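Local coordinates for DltD domain-containing protein (Beauveria bassiana, PDB 7D78) that is a thioesterase with an alpha/beta hydrolase fold that probably closes polyketide chains into medium-ring lactones, at residues D102-A107 against A243-K248; E73-Q76 against N81-I84; E274-F279 against F288-G293; G217-V222 against F230-A235. All coordinates share one frame; numbering follows the deposited sequence.

Interaction 1. Residues D102-A107 against A243-K248; sequences DPLQQA and AWWQPK
P103 meets W245 at the first turn of helix 103-118, just after D102. D102 is the N-cap, and its OD1 takes weak bonds from the N atoms of L104 and Q105. The pyrrolidine ring of P103 lies over one face of the W245 indole. P103 CB sits 3.3 Å from the centroid of the six-membered ring and 1° off its normal, a CH-pi contact. P103 CG is 3.3 Å from W245 CD2, one of the two atoms at the ring fusion. The indole is sandwiched, because P247 CB lies 3.8 Å above the opposite face of the W245 ring. W245 CG is anti to the backbone N (chi1 -160°), which carries the indole across to the proline. L104 comes next and reaches the five-membered part of the indole: its CD2 is 3.4 Å from W245 CD1. L104 also packs on W244 of the second subunit, so this helix end lies at the dimer interface. F162 meets the W245 ring as well. With W245 replaced by an alanine, P103 would probably lose its aromatic partner, and a gap would open between P103 and P247. The contact joins the helix after strand 81-86 to the segment after helix 238-244. The W245 ring also packs on F135, the residue next to S134 of a probable GxSxG nucleophile elbow, as found in alpha/beta hydrolases.

Interaction 2. Residues E73-Q76 against N81-I84; sequences ETFQ and NTYI
T82 holds OG1 beside its backbone N (chi1 -55°), which turns the hydroxyl toward F75 CB. F75 holds CG beside its own backbone N (chi1 -75°), which sets the ring so that its CD2 edge passes the threonine. The contact belongs to a beta-alpha-beta crossover in which strand 51-57, helix 68-77 and strand 81-86 follow one another. The turn between helix and strand is short, and the CA atoms of Q76 and N81 are 5.7 Å apart. The two side chains cross at about a right angle. F75 CB touches T82 OG1 at 3.1 Å, a tight approach. The hydroxyl stands at the edge of the F75 ring, near its plane, with F75 CD2 3.9 Å from T82 OG1. The threonine methyl lies beside the same rim, T82 CG2 being 4.1 Å from F75 CD2. No hydrogen bond crosses between the segments. The T82 hydroxyl is hydrogen-bonded to F80 O; its close neighbour on the helix, F75 CB, is a carbon. The F75 ring goes on into the core, where it meets W131 edge-to-face and packs on V309 and T313 of helix 305-319. Q76 turns its amide outside the contact, to A46 O and S26 O. Its backbone comes closer to T82, but Q76 N stays 4.0 Å from T82 OG1.

Interaction 3. Residues E274-F279 against F288-G293; sequences EQKAAF and FLEAKG
Helix 274-279 and strand 288-291 run nearly antiparallel, at 169°, with their axes 10.8 Å apart at closest approach. They belong to the helix and the second strand of the beta-alpha-beta unit made by strand 259-264, helix 272-281 and strand 286-291. The backbones come nearest at F279 and F288, whose CA atoms are 7.6 Å apart. F288 lies against F279 in two ways. Its CB is over one face of the F279 ring, with F288 CB 3.5 Å from F279 CE2. Its ring then turns an edge toward that face, with the F279 and F288 centroids 5.4 Å apart and the planes at 55°. F288 has CG anti to the backbone N (chi1 -178°), which sends the ring out toward the helix. There K276 passes obliquely, and its CG is 3.8 Å from F288 CZ. Beyond CG the lysine chain is extended and carries the amine past the phenyl ring to E290. The salt bridge is long, 4.0 Å from K276 NZ to E290 OE2. The other carboxylate oxygen is taken by K292, with NZ 3.3 Å from E290 OE1. On the helix side, Q275 NE2 binds D267 OD2, the acid of a probable Ser-His-Asp triad. The paired phenylalanines thus give the contact its apolar base, while the carboxylate of E290, placed between two lysines, probably balances part of their positive charge.

Interaction 4. Residues G217-V222 against F230-A235; sequences GFMGAV and FRNKIA
This is a mainly apolar surface contact with no hydrogen bond across it, between the C-terminal end of helix 210-220 and the loop leading into strand 234-235. F230 is at its middle. V222 lies over one face of the ring, its CG1 4.2 Å from the F230 centroid, though V222 is poorly ordered. The N of N232 lies above the opposite face of the F230 ring. The ring edge meets M219: its O is 3.6 Å from F230 CE2, and its SD is 4.2 Å from F230 CZ. The sulfur stands beside the ring, not over it, in an edge-on Met-aromatic contact. A bound glycerol, probably from the crystallisation liquor, lies about 4 Å from the M219 side chain. N232 holds CG anti to the backbone N (chi1 -174°), and its OD1 comes 3.3 Å from M219 CB. A serine in place of F230 would probably leave V222 and the M219 sulfur without an aromatic partner and open a gap between V222 and N232. N232 is the centre of an inverse gamma turn. Both segments belong to the excursion after strand 150-156, where alpha/beta hydrolases commonly carry a lid.

Interactions 2 and 3 each pack a helix on the same mixed sheet, with centres 24 Å apart. Interaction 3 touches interaction 1 through a salt bridge, K248 NZ to E274 OE2, at 2.7 Å, although their centres are 21 Å apart. Interaction 4 is nested within the loop that interaction 1 closes, and strand 234-235 leads directly into helix 238-244. Their nearest atoms are still about 8 Å apart. Interactions 1 and 2 lie on opposite sides of the chain's centre. A probable triad of S134, D267 and H296 fits the fold: interaction 1 lies near its nucleophile elbow, and interaction 3 borders its acid.

Interaction 1. Residues D102-A107 against A243-K248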
loop_
_atom_site.group_PDB
_atom_site.type_symbol
_atom_site.label_atom_id
_atom_site.label_comp_id
_atom_site.label_asym_id
_atom_site.label_seq_id
_atom_site.Cartn_x
_atom_site.Cartn_y
_atom_site.Cartn_z
ATOM N N ASP A 102 -2.925 2.127 8.878
ATOM C CA ASP A 102 -2.521 1.664 7.555
ATOM C C ASP A 102 -3.794 1.170 6.889
ATOM O O ASP A 102 -4.256 0.057 7.187
ATOM C CB ASP A 102 -1.473 0.551 7.646
ATOM C CG ASP A 102 -0.949 0.118 6.292
ATOM O OD1 ASP A 102 -1.529 0.502 5.260
ATOM O OD2 ASP A 102 0.069 -0.609 6.265
ATOM N N PRO A 103 -4.408 1.962 6.009
ATOM C CA PRO A 103 -5.706 1.553 5.449
ATOM C C PRO A 103 -5.622 0.262 4.668
ATOM O O PRO A 103 -6.579 -0.522 4.683
ATOM C CB PRO A 103 -6.086 2.736 4.549
ATOM C CG PRO A 103 -4.743 3.354 4.189
ATOM C CD PRO A 103 -3.916 3.219 5.428
ATOM N N LEU A 104 -4.494 0.003 3.995
ATOM C CA LEU A 104 -4.378 -1.250 3.248
ATOM C C LEU A 104 -4.247 -2.451 4.181
ATOM O O LEU A 104 -4.734 -3.538 3.856
ATOM C CB LEU A 104 -3.190 -1.178 2.278
ATOM C CG LEU A 104 -3.322 -0.128 1.160
ATOM C CD1 LEU A 104 -2.075 -0.123 0.281
ATOM C CD2 LEU A 104 -4.569 -0.368 0.310
ATOM N N GLN A 105 -3.606 -2.284 5.345
ATOM C CA GLN A 105 -3.590 -3.375 6.316
ATOM C C GLN A 105 -4.974 -3.596 6.909
ATOM O O GLN A 105 -5.379 -4.742 7.139
ATOM C CB GLN A 105 -2.585 -3.105 7.440
ATOM C CG GLN A 105 -2.416 -4.342 8.327
ATOM C CD GLN A 105 -2.035 -5.581 7.509
ATOM O OE1 GLN A 105 -0.988 -5.602 6.863
ATOM N NE2 GLN A 105 -2.890 -6.611 7.527
ATOM N N GLN A 106 -5.707 -2.512 7.176
ATOM C CA GLN A 106 -7.084 -2.650 7.644
ATOM C C GLN A 106 -7.938 -3.376 6.614
ATOM O O GLN A 106 -8.796 -4.193 6.975
ATOM C CB GLN A 106 -7.682 -1.272 7.953
ATOM C CG GLN A 106 -7.166 -0.656 9.239
ATOM C CD GLN A 106 -7.907 0.619 9.608
ATOM O OE1 GLN A 106 -9.004 0.873 9.117
ATOM N NE2 GLN A 106 -7.314 1.420 10.481
ATOM N N ALA A 107 -7.712 -3.099 5.324
ATOM C CA ALA A 107 -8.448 -3.798 4.268
ATOM C C ALA A 107 -8.160 -5.296 4.284
ATOM O O ALA A 107 -9.080 -6.120 4.173
ATOM C CB ALA A 107 -8.105 -3.201 2.900
ATOM N N ALA A 243 0.143 8.383 2.053
ATOM C CA ALA A 243 0.773 8.860 0.825
ATOM C C ALA A 243 0.716 7.799 -0.264
ATOM O O ALA A 243 0.541 8.121 -1.443
ATOM C CB ALA A 243 2.224 9.263 1.093
ATOM N N TRP A 244 0.895 6.532 0.126
ATOM C CA TRP A 244 0.894 5.415 -0.812
ATOM C C TRP A 244 -0.509 5.103 -1.323
ATOM O O TRP A 244 -0.673 4.718 -2.485
ATOM C CB TRP A 244 1.444 4.159 -0.134
ATOM C CG TRP A 244 2.882 4.147 0.383
ATOM C CD1 TRP A 244 3.326 3.493 1.503
ATOM C CD2 TRP A 244 4.042 4.753 -0.209
ATOM N NE1 TRP A 244 4.679 3.656 1.643
ATOM C CE2 TRP A 244 5.145 4.423 0.610
ATOM C CE3 TRP A 244 4.260 5.533 -1.348
ATOM C CZ2 TRP A 244 6.441 4.858 0.330
ATOM C CZ3 TRP A 244 5.540 5.958 -1.629
ATOM C CH2 TRP A 244 6.619 5.625 -0.788
ATOM N N TRP A 245 -1.517 5.265 -0.467
ATOM C CA TRP A 245 -2.870 4.806 -0.747
ATOM C C TRP A 245 -3.485 5.594 -1.891
ATOM O O TRP A 245 -3.483 6.830 -1.879
ATOM C CB TRP A 245 -3.728 4.969 0.504
ATOM C CG TRP A 245 -4.983 4.154 0.571
ATOM C CD1 TRP A 245 -5.249 2.972 -0.072
ATOM C CD2 TRP A 245 -6.139 4.447 1.368
ATOM N NE1 TRP A 245 -6.506 2.512 0.285
ATOM C CE2 TRP A 245 -7.070 3.404 1.160
ATOM C CE3 TRP A 245 -6.473 5.492 2.245
ATOM C CZ2 TRP A 245 -8.310 3.373 1.801
ATOM C CZ3 TRP A 245 -7.698 5.459 2.880
ATOM C CH2 TRP A 245 -8.602 4.399 2.662
ATOM N N GLN A 246 -4.033 4.880 -2.871
ATOM C CA GLN A 246 -4.753 5.486 -3.989
ATOM C C GLN A 246 -6.162 4.902 -4.038
ATOM O O GLN A 246 -6.486 4.115 -4.935
ATOM C CB GLN A 246 -4.007 5.245 -5.301
ATOM C CG GLN A 246 -2.519 5.623 -5.221
ATOM C CD GLN A 246 -2.337 7.100 -5.044
ATOM O OE1 GLN A 246 -3.076 7.890 -5.634
ATOM N NE2 GLN A 246 -1.366 7.496 -4.216
ATOM N N PRO A 247 -7.023 5.265 -3.080
ATOM C CA PRO A 247 -8.313 4.562 -2.956
ATOM C C PRO A 247 -9.251 4.789 -4.125
ATOM O O PRO A 247 -10.036 3.888 -4.450
ATOM C CB PRO A 247 -8.899 5.126 -1.655
ATOM C CG PRO A 247 -8.233 6.454 -1.480
ATOM C CD PRO A 247 -6.845 6.295 -2.042
ATOM N N LYS A 248 -9.212 5.968 -4.759
ATOM C CA LYS A 248 -10.028 6.171 -5.952
ATOM C C LYS A 248 -9.717 5.127 -7.011
ATOM O O LYS A 248 -10.623 4.676 -7.721
ATOM C CB LYS A 248 -9.827 7.582 -6.512
ATOM C CG LYS A 248 -10.281 8.678 -5.562
ATOM C CD LYS A 248 -10.014 10.073 -6.132
ATOM C CE LYS A 248 -10.452 11.165 -5.162
ATOM N NZ LYS A 248 -10.040 12.522 -5.624
#

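Interaction 2. Residues E73-Q76 against N81-I84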
loop_
_atom_site.group_PDB
_atom_site.type_symbol
_atom_site.label_atom_id
_atom_site.label_comp_id
_atom_site.label_asym_id
_atom_site.label_seq_id
_atom_site.Cartn_x
_atom_site.Cartn_y
_atom_site.Cartn_z
ATOM N N GLU A 73 -27.385 -1.897 17.337
ATOM C CA GLU A 73 -28.594 -2.348 18.025
ATOM C C GLU A 73 -29.792 -2.368 17.080
ATOM O O GLU A 73 -30.597 -3.306 17.109
ATOM C CB GLU A 73 -28.880 -1.443 19.225
ATOM C CG GLU A 73 -27.794 -1.479 20.288
ATOM C CD GLU A 73 -28.048 -0.491 21.418
ATOM O OE1 GLU A 73 -29.169 0.055 21.495
ATOM O OE2 GLU A 73 -27.126 -0.262 22.228
ATOM N N THR A 74 -29.925 -1.341 16.235
ATOM C CA THR A 74 -31.004 -1.322 15.250
ATOM C C THR A 74 -30.838 -2.450 14.245
ATOM O O THR A 74 -31.801 -3.159 13.928
ATOM C CB THR A 74 -31.052 0.030 14.533
ATOM O OG1 THR A 74 -31.336 1.063 15.481
ATOM C CG2 THR A 74 -32.140 0.038 13.454
ATOM N N PHE A 75 -29.619 -2.627 13.728
ATOM C CA PHE A 75 -29.363 -3.732 12.807
ATOM C C PHE A 75 -29.738 -5.061 13.450
ATOM O O PHE A 75 -30.421 -5.892 12.841
ATOM C CB PHE A 75 -27.890 -3.742 12.389
ATOM C CG PHE A 75 -27.516 -2.676 11.390
ATOM C CD1 PHE A 75 -28.481 -2.022 10.639
ATOM C CD2 PHE A 75 -26.177 -2.342 11.189
ATOM C CE1 PHE A 75 -28.126 -1.049 9.711
ATOM C CE2 PHE A 75 -25.811 -1.365 10.266
ATOM C CZ PHE A 75 -26.781 -0.716 9.527
ATOM N N GLN A 76 -29.316 -5.264 14.699
ATOM C CA GLN A 76 -29.627 -6.505 15.397
ATOM C C GLN A 76 -31.132 -6.707 15.549
ATOM O O GLN A 76 -31.634 -7.824 15.388
ATOM C CB GLN A 76 -28.958 -6.501 16.763
ATOM C CG GLN A 76 -29.223 -7.729 17.580
ATOM C CD GLN A 76 -28.698 -7.580 18.989
ATOM O OE1 GLN A 76 -28.873 -6.542 19.622
ATOM N NE2 GLN A 76 -28.040 -8.611 19.483
ATOM N N ASN A 81 -27.023 -9.994 12.387
ATOM C CA ASN A 81 -25.792 -10.064 13.173
ATOM C C ASN A 81 -24.946 -8.850 12.823
ATOM O O ASN A 81 -24.794 -8.520 11.648
ATOM C CB ASN A 81 -24.980 -11.325 12.867
ATOM C CG ASN A 81 -25.694 -12.614 13.212
ATOM O OD1 ASN A 81 -25.791 -13.010 14.381
ATOM N ND2 ASN A 81 -26.125 -13.322 12.182
ATOM N N THR A 82 -24.407 -8.177 13.838
ATOM C CA THR A 82 -23.588 -6.995 13.606
ATOM C C THR A 82 -22.306 -7.088 14.421
ATOM O O THR A 82 -22.346 -7.367 15.621
ATOM C CB THR A 82 -24.352 -5.705 13.951
ATOM O OG1 THR A 82 -25.586 -5.672 13.224
ATOM C CG2 THR A 82 -23.531 -4.498 13.545
ATOM N N TYR A 83 -21.171 -6.860 13.763
ATOM C CA TYR A 83 -19.857 -6.847 14.402
ATOM C C TYR A 83 -19.258 -5.458 14.243
ATOM O O TYR A 83 -19.011 -5.017 13.117
ATOM C CB TYR A 83 -18.938 -7.896 13.767
ATOM C CG TYR A 83 -17.583 -8.092 14.437
ATOM C CD1 TYR A 83 -17.496 -8.378 15.788
ATOM C CD2 TYR A 83 -16.394 -8.041 13.698
ATOM C CE1 TYR A 83 -16.273 -8.592 16.407
ATOM C CE2 TYR A 83 -15.155 -8.264 14.304
ATOM C CZ TYR A 83 -15.104 -8.534 15.668
ATOM O OH TYR A 83 -13.894 -8.755 16.309
ATOM N N ILE A 84 -19.074 -4.750 15.356
ATOM C CA ILE A 84 -18.272 -3.529 15.390
ATOM C C ILE A 84 -16.944 -3.879 16.039
ATOM O O ILE A 84 -16.916 -4.553 17.076
ATOM C CB ILE A 84 -18.968 -2.396 16.168
ATOM C CG1 ILE A 84 -20.489 -2.470 16.062
ATOM C CG2 ILE A 84 -18.481 -1.032 15.692
ATOM C CD1 ILE A 84 -21.160 -1.447 16.949
#

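Interaction 3. Residues E274-F279 against F288-G293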
loop_
_atom_site.group_PDB
_atom_site.type_symbol
_atom_site.label_atom_id
_atom_site.label_comp_id
_atom_site.label_asym_id
_atom_site.label_seq_id
_atom_site.Cartn_x
_atom_site.Cartn_y
_atom_site.Cartn_z
ATOM N N GLU A 274 -16.449 14.986 -4.238
ATOM C CA GLU A 274 -15.494 13.885 -4.348
ATOM C C GLU A 274 -16.182 12.546 -4.120
ATOM O O GLU A 274 -15.899 11.560 -4.818
ATOM C CB GLU A 274 -14.351 14.067 -3.343
ATOM C CG GLU A 274 -13.054 13.405 -3.755
ATOM C CD GLU A 274 -11.867 13.842 -2.895
ATOM O OE1 GLU A 274 -12.069 14.141 -1.703
ATOM O OE2 GLU A 274 -10.735 13.888 -3.418
ATOM N N GLN A 275 -17.079 12.493 -3.132
ATOM C CA GLN A 275 -17.855 11.282 -2.892
ATOM C C GLN A 275 -18.741 10.964 -4.090
ATOM O O GLN A 275 -18.782 9.822 -4.557
ATOM C CB GLN A 275 -18.691 11.444 -1.619
ATOM C CG GLN A 275 -17.890 11.872 -0.378
ATOM C CD GLN A 275 -18.746 11.978 0.865
ATOM O OE1 GLN A 275 -19.684 11.198 1.053
ATOM N NE2 GLN A 275 -18.431 12.944 1.723
ATOM N N LYS A 276 -19.435 11.976 -4.616
ATOM C CA LYS A 276 -20.305 11.767 -5.771
ATOM C C LYS A 276 -19.517 11.311 -6.996
ATOM O O LYS A 276 -19.981 10.456 -7.765
ATOM C CB LYS A 276 -21.060 13.056 -6.078
ATOM C CG LYS A 276 -22.172 13.364 -5.102
ATOM C CD LYS A 276 -22.542 14.842 -5.126
ATOM C CE LYS A 276 -23.801 15.100 -4.309
ATOM N NZ LYS A 276 -24.057 16.557 -4.074
ATOM N N ALA A 277 -18.333 11.885 -7.208
ATOM C CA ALA A 277 -17.535 11.503 -8.370
ATOM C C ALA A 277 -17.189 10.020 -8.332
ATOM O O ALA A 277 -17.261 9.331 -9.357
ATOM C CB ALA A 277 -16.268 12.358 -8.436
ATOM N N ALA A 278 -16.818 9.503 -7.156
ATOM C CA ALA A 278 -16.546 8.075 -7.049
ATOM C C ALA A 278 -17.814 7.265 -7.276
ATOM O O ALA A 278 -17.793 6.265 -8.004
ATOM C CB ALA A 278 -15.933 7.747 -5.683
ATOM N N PHE A 279 -18.930 7.692 -6.675
ATOM C CA PHE A 279 -20.179 6.945 -6.816
ATOM C C PHE A 279 -20.605 6.841 -8.274
ATOM O O PHE A 279 -21.098 5.790 -8.711
ATOM C CB PHE A 279 -21.297 7.594 -5.999
ATOM C CG PHE A 279 -22.596 6.838 -6.068
ATOM C CD1 PHE A 279 -22.823 5.755 -5.241
ATOM C CD2 PHE A 279 -23.571 7.180 -6.998
ATOM C CE1 PHE A 279 -24.009 5.040 -5.312
ATOM C CE2 PHE A 279 -24.757 6.465 -7.083
ATOM C CZ PHE A 279 -24.977 5.396 -6.239
ATOM N N PHE A 288 -27.591 5.929 -4.049
ATOM C CA PHE A 288 -27.028 7.119 -3.435
ATOM C C PHE A 288 -28.057 7.785 -2.527
ATOM O O PHE A 288 -29.225 7.932 -2.903
ATOM C CB PHE A 288 -26.559 8.102 -4.511
ATOM C CG PHE A 288 -25.930 9.340 -3.958
ATOM C CD1 PHE A 288 -24.614 9.330 -3.538
ATOM C CD2 PHE A 288 -26.661 10.509 -3.847
ATOM C CE1 PHE A 288 -24.030 10.473 -3.021
ATOM C CE2 PHE A 288 -26.090 11.654 -3.332
ATOM C CZ PHE A 288 -24.772 11.639 -2.919
ATOM N N LEU A 289 -27.621 8.177 -1.327
ATOM C CA LEU A 289 -28.462 8.890 -0.369
ATOM C C LEU A 289 -27.738 10.138 0.102
ATOM O O LEU A 289 -26.639 10.041 0.657
ATOM C CB LEU A 289 -28.801 8.021 0.842
ATOM C CG LEU A 289 -30.060 7.176 0.818
ATOM C CD1 LEU A 289 -30.416 6.875 2.255
ATOM C CD2 LEU A 289 -31.178 7.917 0.119
ATOM N N GLU A 290 -28.349 11.303 -0.099
ATOM C CA GLU A 290 -27.819 12.552 0.437
ATOM C C GLU A 290 -28.550 12.884 1.728
ATOM O O GLU A 290 -29.785 12.923 1.746
ATOM C CB GLU A 290 -27.971 13.698 -0.562
ATOM C CG GLU A 290 -27.514 15.050 -0.023
ATOM C CD GLU A 290 -27.441 16.113 -1.113
ATOM O OE1 GLU A 290 -28.261 16.054 -2.051
ATOM O OE2 GLU A 290 -26.560 16.994 -1.045
ATOM N N ALA A 291 -27.794 13.109 2.803
ATOM C CA ALA A 291 -28.368 13.464 4.101
ATOM C C ALA A 291 -28.388 14.986 4.206
ATOM O O ALA A 291 -27.375 15.610 4.530
ATOM C CB ALA A 291 -27.580 12.827 5.243
ATOM N N LYS A 292 -29.552 15.585 3.932
ATOM C CA LYS A 292 -29.657 17.039 3.851
ATOM C C LYS A 292 -29.295 17.690 5.175
ATOM O O LYS A 292 -29.650 17.194 6.248
ATOM C CB LYS A 292 -31.074 17.452 3.447
ATOM C CG LYS A 292 -31.387 17.185 1.994
ATOM C CD LYS A 292 -30.826 18.259 1.081
ATOM C CE LYS A 292 -30.395 17.665 -0.248
ATOM N NZ LYS A 292 -30.009 18.710 -1.241
ATOM N N GLY A 293 -28.577 18.809 5.091
ATOM C CA GLY A 293 -28.183 19.559 6.268
ATOM C C GLY A 293 -27.217 18.863 7.204
ATOM O O GLY A 293 -26.932 19.403 8.279
#

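Interaction 4. Residues G217-V222 against F230-A235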
loop_
_atom_site.group_PDB
_atom_site.type_symbol
_atom_site.label_atom_id
_atom_site.label_comp_id
_atom_site.label_asym_id
_atom_site.label_seq_id
_atom_site.Cartn_x
_atom_site.Cartn_y
_atom_site.Cartn_z
ATOM N N GLY A 217 -12.707 19.036 18.050
ATOM C CA GLY A 217 -13.633 18.975 19.173
ATOM C C GLY A 217 -14.193 17.584 19.391
ATOM O O GLY A 217 -14.316 17.123 20.527
ATOM N N PHE A 218 -14.525 16.892 18.303
ATOM C CA PHE A 218 -15.065 15.543 18.400
ATOM C C PHE A 218 -14.057 14.585 19.028
ATOM O O PHE A 218 -14.405 13.781 19.900
ATOM C CB PHE A 218 -15.465 15.079 17.004
ATOM C CG PHE A 218 -16.013 13.697 16.949
ATOM C CD1 PHE A 218 -17.283 13.419 17.431
ATOM C CD2 PHE A 218 -15.281 12.681 16.368
ATOM C CE1 PHE A 218 -17.806 12.147 17.359
ATOM C CE2 PHE A 218 -15.800 11.416 16.275
ATOM C CZ PHE A 218 -17.067 11.140 16.784
ATOM N N MET A 219 -12.795 14.655 18.591
ATOM C CA MET A 219 -11.775 13.759 19.133
ATOM C C MET A 219 -11.445 14.103 20.580
ATOM O O MET A 219 -11.162 13.209 21.388
ATOM C CB MET A 219 -10.511 13.823 18.278
ATOM C CG MET A 219 -10.657 13.205 16.898
ATOM S SD MET A 219 -11.154 11.474 16.993
ATOM C CE MET A 219 -10.930 10.997 15.274
ATOM N N GLY A 220 -11.449 15.397 20.918
ATOM C CA GLY A 220 -11.148 15.844 22.266
ATOM C C GLY A 220 -12.311 15.771 23.221
ATOM O O GLY A 220 -12.112 15.878 24.435
ATOM N N ALA A 221 -13.520 15.582 22.698
ATOM C CA ALA A 221 -14.717 15.445 23.512
ATOM C C ALA A 221 -15.152 13.999 23.677
ATOM O O ALA A 221 -16.260 13.756 24.161
ATOM C CB ALA A 221 -15.868 16.267 22.933
ATOM N N VAL A 222 -14.311 13.032 23.294
ATOM C CA VAL A 222 -14.471 11.659 23.769
ATOM C C VAL A 222 -13.852 11.640 25.165
ATOM O O VAL A 222 -13.242 10.652 25.593
ATOM C CB VAL A 222 -13.843 10.620 22.819
ATOM C CG1 VAL A 222 -14.372 9.214 23.126
ATOM C CG2 VAL A 222 -14.150 10.974 21.374
ATOM N N PHE A 230 -9.504 4.208 23.953
ATOM C CA PHE A 230 -9.453 5.313 23.003
ATOM C C PHE A 230 -8.257 6.211 23.312
ATOM O O PHE A 230 -8.031 6.589 24.464
ATOM C CB PHE A 230 -10.739 6.137 23.040
ATOM C CG PHE A 230 -10.645 7.417 22.245
ATOM C CD1 PHE A 230 -10.629 7.382 20.855
ATOM C CD2 PHE A 230 -10.537 8.646 22.883
ATOM C CE1 PHE A 230 -10.509 8.549 20.113
ATOM C CE2 PHE A 230 -10.422 9.819 22.152
ATOM C CZ PHE A 230 -10.412 9.770 20.761
ATOM N N ARG A 231 -7.483 6.548 22.283
ATOM C CA ARG A 231 -6.283 7.364 22.443
ATOM C C ARG A 231 -6.311 8.442 21.369
ATOM O O ARG A 231 -6.372 8.126 20.178
ATOM C CB ARG A 231 -5.012 6.502 22.342
ATOM C CG ARG A 231 -4.979 5.338 23.351
ATOM C CD ARG A 231 -3.699 4.502 23.258
ATOM N NE ARG A 231 -3.629 3.744 22.005
ATOM C CZ ARG A 231 -4.097 2.508 21.835
ATOM N NH1 ARG A 231 -4.680 1.860 22.842
ATOM N NH2 ARG A 231 -3.993 1.920 20.643
ATOM N N ASN A 232 -6.294 9.709 21.781
ATOM C CA ASN A 232 -6.434 10.810 20.823
ATOM C C ASN A 232 -5.069 11.181 20.234
ATOM O O ASN A 232 -4.585 12.310 20.323
ATOM C CB ASN A 232 -7.113 12.006 21.483
ATOM C CG ASN A 232 -7.417 13.121 20.499
ATOM O OD1 ASN A 232 -7.542 12.892 19.298
ATOM N ND2 ASN A 232 -7.543 14.340 21.011
ATOM N N LYS A 233 -4.442 10.181 19.619
ATOM C CA LYS A 233 -3.128 10.359 19.019
ATOM C C LYS A 233 -2.970 9.332 17.913
ATOM O O LYS A 233 -3.572 8.260 17.972
ATOM C CB LYS A 233 -2.001 10.199 20.054
ATOM C CG LYS A 233 -1.991 8.832 20.766
ATOM C CD LYS A 233 -0.816 8.694 21.757
ATOM C CE LYS A 233 -0.789 7.292 22.391
ATOM N NZ LYS A 233 0.371 7.084 23.321
ATOM N N ILE A 234 -2.168 9.678 16.893
ATOM C CA ILE A 234 -1.780 8.725 15.859
ATOM C C ILE A 234 -0.269 8.762 15.695
ATOM O O ILE A 234 0.393 9.755 16.011
ATOM C CB ILE A 234 -2.458 9.006 14.496
ATOM C CG1 ILE A 234 -2.114 10.434 14.013
ATOM C CG2 ILE A 234 -3.963 8.777 14.587
ATOM C CD1 ILE A 234 -2.475 10.710 12.554
ATOM N N ALA A 235 0.276 7.665 15.178
ATOM C CA ALA A 235 1.658 7.676 14.717
ATOM C C ALA A 235 1.775 8.542 13.469
ATOM O O ALA A 235 0.976 8.405 12.535
ATOM C CB ALA A 235 2.133 6.256 14.411
#